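Local coordinates for putative short-chain dehydrogenase/reductase (Burkholderia xenovorans, PDB 5K9Z), which probably catalyses the NAD- or NADP-dependent interconversion of an alcohol and a carbonyl group, as other short-chain dehydrogenases/reductases do, at residues Arg16-Thr21 against Arg33-Glu38; Gly22-Ile27 against Glu49-Ala54; Lys129-Ala134 against Gly141-Val146. All blocks are in the same frame, centred on the assembly; numbering follows the deposited sequence.

Contact 1: residues Arg16-Thr21 against Arg33-Glu38; sequences RVALVT and RLMAQE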
# COMPACT_ATOMS: atom_id res chain seq x y z
N ARG C 16 -10.93 -18.24 -27.07
CA ARG C 16 -11.17 -16.88 -26.61
C ARG C 16 -10.45 -15.91 -27.55
O ARG C 16 -9.46 -16.26 -28.20
CB ARG C 16 -10.67 -16.70 -25.17
CG ARG C 16 -11.19 -17.74 -24.16
CD ARG C 16 -12.44 -17.29 -23.41
NE ARG C 16 -12.97 -18.38 -22.57
CZ ARG C 16 -12.81 -18.50 -21.25
NH1 ARG C 16 -13.34 -19.54 -20.62
NH2 ARG C 16 -12.14 -17.59 -20.55
N VAL C 17 -10.95 -14.69 -27.61
CA VAL C 17 -10.39 -13.63 -28.45
C VAL C 17 -9.76 -12.59 -27.54
O VAL C 17 -10.45 -12.00 -26.69
CB VAL C 17 -11.45 -13.00 -29.36
CG1 VAL C 17 -10.82 -11.91 -30.21
CG2 VAL C 17 -12.13 -14.08 -30.21
N ALA C 18 -8.47 -12.37 -27.70
CA ALA C 18 -7.74 -11.39 -26.91
C ALA C 18 -7.16 -10.31 -27.82
O ALA C 18 -6.71 -10.60 -28.93
CB ALA C 18 -6.60 -12.04 -26.12
N LEU C 19 -7.19 -9.07 -27.33
CA LEU C 19 -6.51 -7.95 -27.97
C LEU C 19 -5.43 -7.48 -27.01
O LEU C 19 -5.74 -7.11 -25.87
CB LEU C 19 -7.48 -6.81 -28.28
CG LEU C 19 -6.98 -5.45 -28.76
CD1 LEU C 19 -6.12 -5.60 -29.98
CD2 LEU C 19 -8.18 -4.55 -29.10
N VAL C 20 -4.18 -7.48 -27.46
CA VAL C 20 -3.04 -7.11 -26.62
C VAL C 20 -2.36 -5.89 -27.23
O VAL C 20 -1.84 -5.97 -28.35
CB VAL C 20 -2.06 -8.27 -26.47
CG1 VAL C 20 -0.85 -7.88 -25.61
CG2 VAL C 20 -2.78 -9.50 -25.91
N THR C 21 -2.31 -4.79 -26.50
CA THR C 21 -1.56 -3.65 -27.01
C THR C 21 -0.09 -3.72 -26.56
O THR C 21 0.28 -4.46 -25.64
CB THR C 21 -2.20 -2.31 -26.59
OG1 THR C 21 -2.05 -2.11 -25.19
CG2 THR C 21 -3.69 -2.27 -26.94
N ARG C 33 2.21 -14.34 -27.05
CA ARG C 33 2.66 -15.71 -27.22
C ARG C 33 1.93 -16.66 -26.28
O ARG C 33 1.45 -17.72 -26.70
CB ARG C 33 4.17 -15.83 -26.98
CG ARG C 33 5.03 -15.19 -28.03
CD ARG C 33 6.51 -15.49 -27.80
NE ARG C 33 7.30 -14.28 -28.01
CZ ARG C 33 7.96 -14.01 -29.13
NH1 ARG C 33 8.65 -12.87 -29.24
NH2 ARG C 33 7.95 -14.87 -30.14
N LEU C 34 1.86 -16.32 -24.99
CA LEU C 34 1.29 -17.27 -24.04
C LEU C 34 -0.21 -17.44 -24.26
O LEU C 34 -0.73 -18.55 -24.18
CB LEU C 34 1.58 -16.84 -22.60
CG LEU C 34 1.06 -17.83 -21.54
CD1 LEU C 34 1.62 -19.22 -21.76
CD2 LEU C 34 1.38 -17.34 -20.13
N MET C 35 -0.91 -16.35 -24.55
CA MET C 35 -2.35 -16.46 -24.79
C MET C 35 -2.63 -17.30 -26.04
O MET C 35 -3.57 -18.10 -26.05
CB MET C 35 -2.98 -15.08 -24.90
CG MET C 35 -3.03 -14.35 -23.56
SD MET C 35 -3.99 -12.82 -23.65
CE MET C 35 -4.20 -12.46 -21.91
N ALA C 36 -1.81 -17.14 -27.08
CA ALA C 36 -1.94 -17.99 -28.26
C ALA C 36 -1.68 -19.45 -27.90
O ALA C 36 -2.41 -20.35 -28.34
CB ALA C 36 -0.98 -17.53 -29.36
N GLN C 37 -0.64 -19.71 -27.11
CA GLN C 37 -0.34 -21.06 -26.64
C GLN C 37 -1.48 -21.63 -25.80
O GLN C 37 -1.72 -22.84 -25.82
CB GLN C 37 0.96 -21.04 -25.85
CG GLN C 37 1.44 -22.37 -25.33
CD GLN C 37 2.69 -22.22 -24.50
OE1 GLN C 37 3.56 -21.40 -24.81
NE2 GLN C 37 2.79 -22.99 -23.41
N GLU C 38 -2.19 -20.78 -25.05
CA GLU C 38 -3.34 -21.22 -24.26
C GLU C 38 -4.60 -21.33 -25.10
O GLU C 38 -5.69 -21.52 -24.54
CB GLU C 38 -3.56 -20.27 -23.08
CG GLU C 38 -2.43 -20.28 -22.04
CD GLU C 38 -2.54 -21.41 -21.00
OE1 GLU C 38 -1.59 -21.57 -20.21
OE2 GLU C 38 -3.56 -22.14 -20.97

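Contact 2: residues Gly22-Ile27 against Glu49-Ala54; sequences GAASGI and EHAGQA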
# COMPACT_ATOMS: atom_id res chain seq x y z
N GLY C 22 0.74 -2.95 -27.25
CA GLY C 22 2.19 -3.06 -27.08
C GLY C 22 2.71 -4.45 -27.31
O GLY C 22 3.68 -4.87 -26.67
N ALA C 23 2.09 -5.19 -28.24
CA ALA C 23 2.31 -6.63 -28.39
C ALA C 23 3.61 -6.98 -29.09
O ALA C 23 3.94 -8.17 -29.17
CB ALA C 23 1.17 -7.27 -29.17
N ALA C 24 4.34 -6.01 -29.62
CA ALA C 24 5.47 -6.37 -30.45
C ALA C 24 6.75 -6.61 -29.66
O ALA C 24 7.75 -7.02 -30.25
CB ALA C 24 5.73 -5.29 -31.51
N SER C 25 6.74 -6.39 -28.35
CA SER C 25 7.95 -6.59 -27.56
C SER C 25 7.58 -6.80 -26.10
O SER C 25 6.42 -6.67 -25.70
CB SER C 25 8.90 -5.41 -27.72
OG SER C 25 8.26 -4.22 -27.32
N GLY C 26 8.60 -7.14 -25.31
CA GLY C 26 8.51 -7.19 -23.86
C GLY C 26 7.32 -7.97 -23.35
O GLY C 26 6.99 -9.06 -23.83
N ILE C 27 6.64 -7.38 -22.36
CA ILE C 27 5.51 -8.05 -21.72
C ILE C 27 4.40 -8.31 -22.74
O ILE C 27 3.75 -9.36 -22.70
CB ILE C 27 5.00 -7.20 -20.54
CG1 ILE C 27 6.01 -7.26 -19.39
CG2 ILE C 27 3.57 -7.62 -20.11
CD1 ILE C 27 5.77 -6.21 -18.33
N GLU C 49 5.43 -2.02 -36.78
CA GLU C 49 4.82 -2.85 -37.82
C GLU C 49 5.67 -4.07 -38.13
O GLU C 49 5.15 -5.19 -38.25
CB GLU C 49 4.59 -2.02 -39.09
CG GLU C 49 3.35 -1.15 -39.05
CD GLU C 49 3.30 -0.11 -40.18
OE1 GLU C 49 4.26 0.67 -40.35
OE2 GLU C 49 2.28 -0.09 -40.90
N HIS C 50 6.98 -3.88 -38.30
CA HIS C 50 7.84 -5.01 -38.67
C HIS C 50 7.84 -6.07 -37.57
O HIS C 50 7.64 -7.26 -37.84
CB HIS C 50 9.26 -4.54 -38.96
CG HIS C 50 10.11 -5.59 -39.58
ND1 HIS C 50 10.81 -6.53 -38.84
CD2 HIS C 50 10.36 -5.89 -40.88
CE1 HIS C 50 11.45 -7.34 -39.66
NE2 HIS C 50 11.20 -6.98 -40.90
N ALA C 51 8.06 -5.66 -36.32
CA ALA C 51 8.03 -6.63 -35.23
C ALA C 51 6.63 -7.20 -35.05
O ALA C 51 6.47 -8.40 -34.82
CB ALA C 51 8.54 -6.00 -33.94
N GLY C 52 5.60 -6.35 -35.17
CA GLY C 52 4.24 -6.83 -34.97
C GLY C 52 3.83 -7.86 -36.00
O GLY C 52 3.30 -8.92 -35.65
N GLN C 53 4.09 -7.57 -37.27
CA GLN C 53 3.75 -8.52 -38.33
C GLN C 53 4.55 -9.81 -38.19
O GLN C 53 4.02 -10.90 -38.44
CB GLN C 53 4.00 -7.90 -39.71
CG GLN C 53 2.97 -6.85 -40.14
CD GLN C 53 1.62 -7.43 -40.50
OE1 GLN C 53 1.34 -8.61 -40.23
NE2 GLN C 53 0.77 -6.62 -41.13
N ALA C 54 5.83 -9.71 -37.80
CA ALA C 54 6.64 -10.91 -37.64
C ALA C 54 6.07 -11.81 -36.54
O ALA C 54 6.00 -13.03 -36.70
CB ALA C 54 8.09 -10.54 -37.33

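Contact 3: residues Lys129-Ala134 against Gly141-Val146; sequences KHAARA and GCILSV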
# COMPACT_ATOMS: atom_id res chain seq x y z
N LYS C 129 -12.74 1.82 -22.22
CA LYS C 129 -13.99 2.31 -22.80
C LYS C 129 -14.44 1.44 -23.97
O LYS C 129 -15.57 0.94 -23.98
CB LYS C 129 -13.82 3.76 -23.24
CG LYS C 129 -15.00 4.32 -24.04
CD LYS C 129 -14.72 5.76 -24.41
CE LYS C 129 -15.76 6.30 -25.41
NZ LYS C 129 -15.43 7.70 -25.79
N HIS C 130 -13.57 1.23 -24.95
CA HIS C 130 -14.01 0.55 -26.16
C HIS C 130 -14.09 -0.97 -26.01
O HIS C 130 -14.98 -1.59 -26.58
CB HIS C 130 -13.15 0.98 -27.34
CG HIS C 130 -13.37 2.42 -27.67
ND1 HIS C 130 -14.45 2.86 -28.41
CD2 HIS C 130 -12.71 3.54 -27.26
CE1 HIS C 130 -14.43 4.18 -28.49
NE2 HIS C 130 -13.38 4.62 -27.81
N ALA C 131 -13.19 -1.58 -25.23
CA ALA C 131 -13.36 -3.00 -24.95
C ALA C 131 -14.67 -3.26 -24.21
O ALA C 131 -15.40 -4.21 -24.51
CB ALA C 131 -12.17 -3.54 -24.13
N ALA C 132 -15.01 -2.39 -23.25
CA ALA C 132 -16.23 -2.58 -22.48
C ALA C 132 -17.47 -2.46 -23.37
O ALA C 132 -18.45 -3.17 -23.16
CB ALA C 132 -16.28 -1.58 -21.32
N ARG C 133 -17.44 -1.54 -24.35
CA ARG C 133 -18.55 -1.43 -25.29
C ARG C 133 -18.83 -2.76 -25.97
O ARG C 133 -19.98 -3.14 -26.16
CB ARG C 133 -18.25 -0.35 -26.34
CG ARG C 133 -18.43 1.07 -25.88
CD ARG C 133 -18.11 2.05 -27.03
NE ARG C 133 -18.40 3.43 -26.65
CZ ARG C 133 -18.41 4.46 -27.48
NH1 ARG C 133 -18.13 4.28 -28.77
NH2 ARG C 133 -18.69 5.68 -27.03
N ALA C 134 -17.78 -3.46 -26.39
CA ALA C 134 -18.00 -4.78 -26.99
C ALA C 134 -18.45 -5.79 -25.93
O ALA C 134 -19.29 -6.66 -26.21
CB ALA C 134 -16.73 -5.24 -27.71
N GLY C 141 -16.44 -10.85 -20.20
CA GLY C 141 -15.19 -10.31 -20.70
C GLY C 141 -14.29 -9.88 -19.56
O GLY C 141 -14.72 -9.67 -18.42
N CYS C 142 -13.02 -9.69 -19.89
CA CYS C 142 -11.99 -9.43 -18.91
C CYS C 142 -11.10 -8.32 -19.46
O CYS C 142 -10.51 -8.49 -20.53
CB CYS C 142 -11.18 -10.70 -18.63
SG CYS C 142 -9.98 -10.51 -17.36
N ILE C 143 -11.00 -7.20 -18.75
CA ILE C 143 -10.16 -6.08 -19.17
C ILE C 143 -8.98 -5.98 -18.21
O ILE C 143 -9.16 -5.82 -16.99
CB ILE C 143 -10.96 -4.77 -19.21
CG1 ILE C 143 -12.16 -4.92 -20.17
CG2 ILE C 143 -10.08 -3.64 -19.66
CD1 ILE C 143 -13.12 -3.74 -20.16
N LEU C 144 -7.78 -6.08 -18.75
CA LEU C 144 -6.57 -6.16 -17.94
C LEU C 144 -5.60 -5.06 -18.34
O LEU C 144 -5.40 -4.80 -19.53
CB LEU C 144 -5.90 -7.54 -18.10
CG LEU C 144 -6.75 -8.75 -17.73
CD1 LEU C 144 -6.08 -10.06 -18.13
CD2 LEU C 144 -7.04 -8.72 -16.24
N SER C 145 -5.01 -4.40 -17.35
CA SER C 145 -4.06 -3.33 -17.61
C SER C 145 -2.73 -3.66 -16.94
O SER C 145 -2.69 -4.10 -15.79
CB SER C 145 -4.58 -1.98 -17.09
OG SER C 145 -5.81 -1.64 -17.72
N VAL C 146 -1.63 -3.44 -17.65
CA VAL C 146 -0.30 -3.68 -17.09
C VAL C 146 0.11 -2.37 -16.44
O VAL C 146 0.50 -1.41 -17.11
CB VAL C 146 0.70 -4.13 -18.16
CG1 VAL C 146 2.12 -4.33 -17.55
CG2 VAL C 146 0.18 -5.41 -18.83

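Contact 1: residues Arg16-Thr21 against Arg33-Glu38
No ring, amide or other flat group takes part where M35 meets A18 and V20; the contact is a thioether laid against two aliphatic side chains, so there are no faces or edges to match. The sulfur does all the touching on the helix side. SD lies 3.7 Å from CB of A18 and, more loosely, 4.2 Å from CG2 of V20, bridging two strand residues that both turn the same way. M35 gets there by setting CG anti to its own carbonyl carbon (chi1 -71°) and then running out straight, which carries SD from the helix down to the sheet, while CE turns off from the strand. V20 offers the branch that stands beside its backbone N, and the two side chains cross obliquely. This is the first half of the beta-alpha-beta unit made by strand 17-21, helix 26-37 and strand 41-46, the opening crossover of the Rossmann fold. The same methionine also packs on V42, C91 and V93 of the neighbouring strands and on V233 of helix 225-236, which lies beside it. L19 turns the opposite way and packs on M92 on the other side of the sheet.

Contact 2: residues Gly22-Ile27 against Glu49-Ala54
A24 and A51 face each other with their CB atoms, both pointing across the gap between a glycine-rich loop and the first turn of helix 49-58. The two methyls stand 3.8 Å apart, CB to CB, which is ordinary van der Waals distance. CB of A24 does not meet A51 alone: it also comes within 3.8 Å of the backbone N of G52, so it rests in the notch between the A51 methyl and the main chain. In return, CB of A51 approaches the carbonyl O of A24 at 3.9 Å. Nothing here is a hydrogen bond. With two one-carbon side chains and a glycine, the backbones can draw close, and the CA atoms of A24 and G52 are only 4.7 Å apart.

A24 is presented by a type I turn from G22 to S25, and its amide N is hydrogen-bonded to OD2 of D46, just past which helix 49-58 begins. On the other side, D48 OD1 accepts a bond from the N of A51, within that first turn. G22 and G26 both have positive phi, a conformation that glycine adopts readily. The loop matches the TGxxxGxG nucleotide-binding motif of short-chain dehydrogenases, and an acidic residue placed like D46, at the end of the second strand, is consistent with a preference for NAD.

Contact 3: residues Lys129-Ala134 against Gly141-Val146
I143 pushes its CD1 methyl up against the helix between A131 and A132, and this one side chain carries the whole strand side of the contact. CD1 is 4.1 Å from CB of A131 and 4.0 Å from CB of A132. It also comes within 3.9 Å of the backbone N of A132, so the methyl touches the helix main chain as well as the alanines. The reach comes from an extended end, with chi2 at 173° carrying CD1 away from the strand. CG1 follows behind, 4.2 Å from CB of A131. I128 and M135, a turn before and after on helix 110-138, pack on the same isoleucine, and M92 of the adjoining strand lies against A131.

R133 is exposed, whereas H130 is buried although it points away from the strand. CG of K129 lies 4.0 Å above one face of the H130 ring, displaced toward its rim. OE2 of E72 takes both a salt bridge from K129 NZ and a hydrogen bond with H130 NE2. Thus helix 110-138 and the strand after it join through dispersion and burial of apolar surface, with the polar ends of K129 and H130 engaged by E72 on the side turned away from I143.

Contacts 1 and 2 interlock along the chain: their segments alternate and adjoin at T21 and G22, both draw on helix 26-37, and their centres lie 13 Å apart. Contact 3 comes later in sequence, 14 Å from contact 1 and 20 Å from contact 2, centre to centre. Contacts 1 and 3 pack a helix on opposite faces of the one parallel Rossmann sheet, with strand 91-94 between strands 17-21 and 141-146: M35 packs on C91 and V93, A131 on M92. Contact 2 lies at the C-terminal ends of the strands, where CD1 of I27 meets CG1 of V146 at 4.2 Å, and sets the probable cofactor-binding loop against helix 49-58.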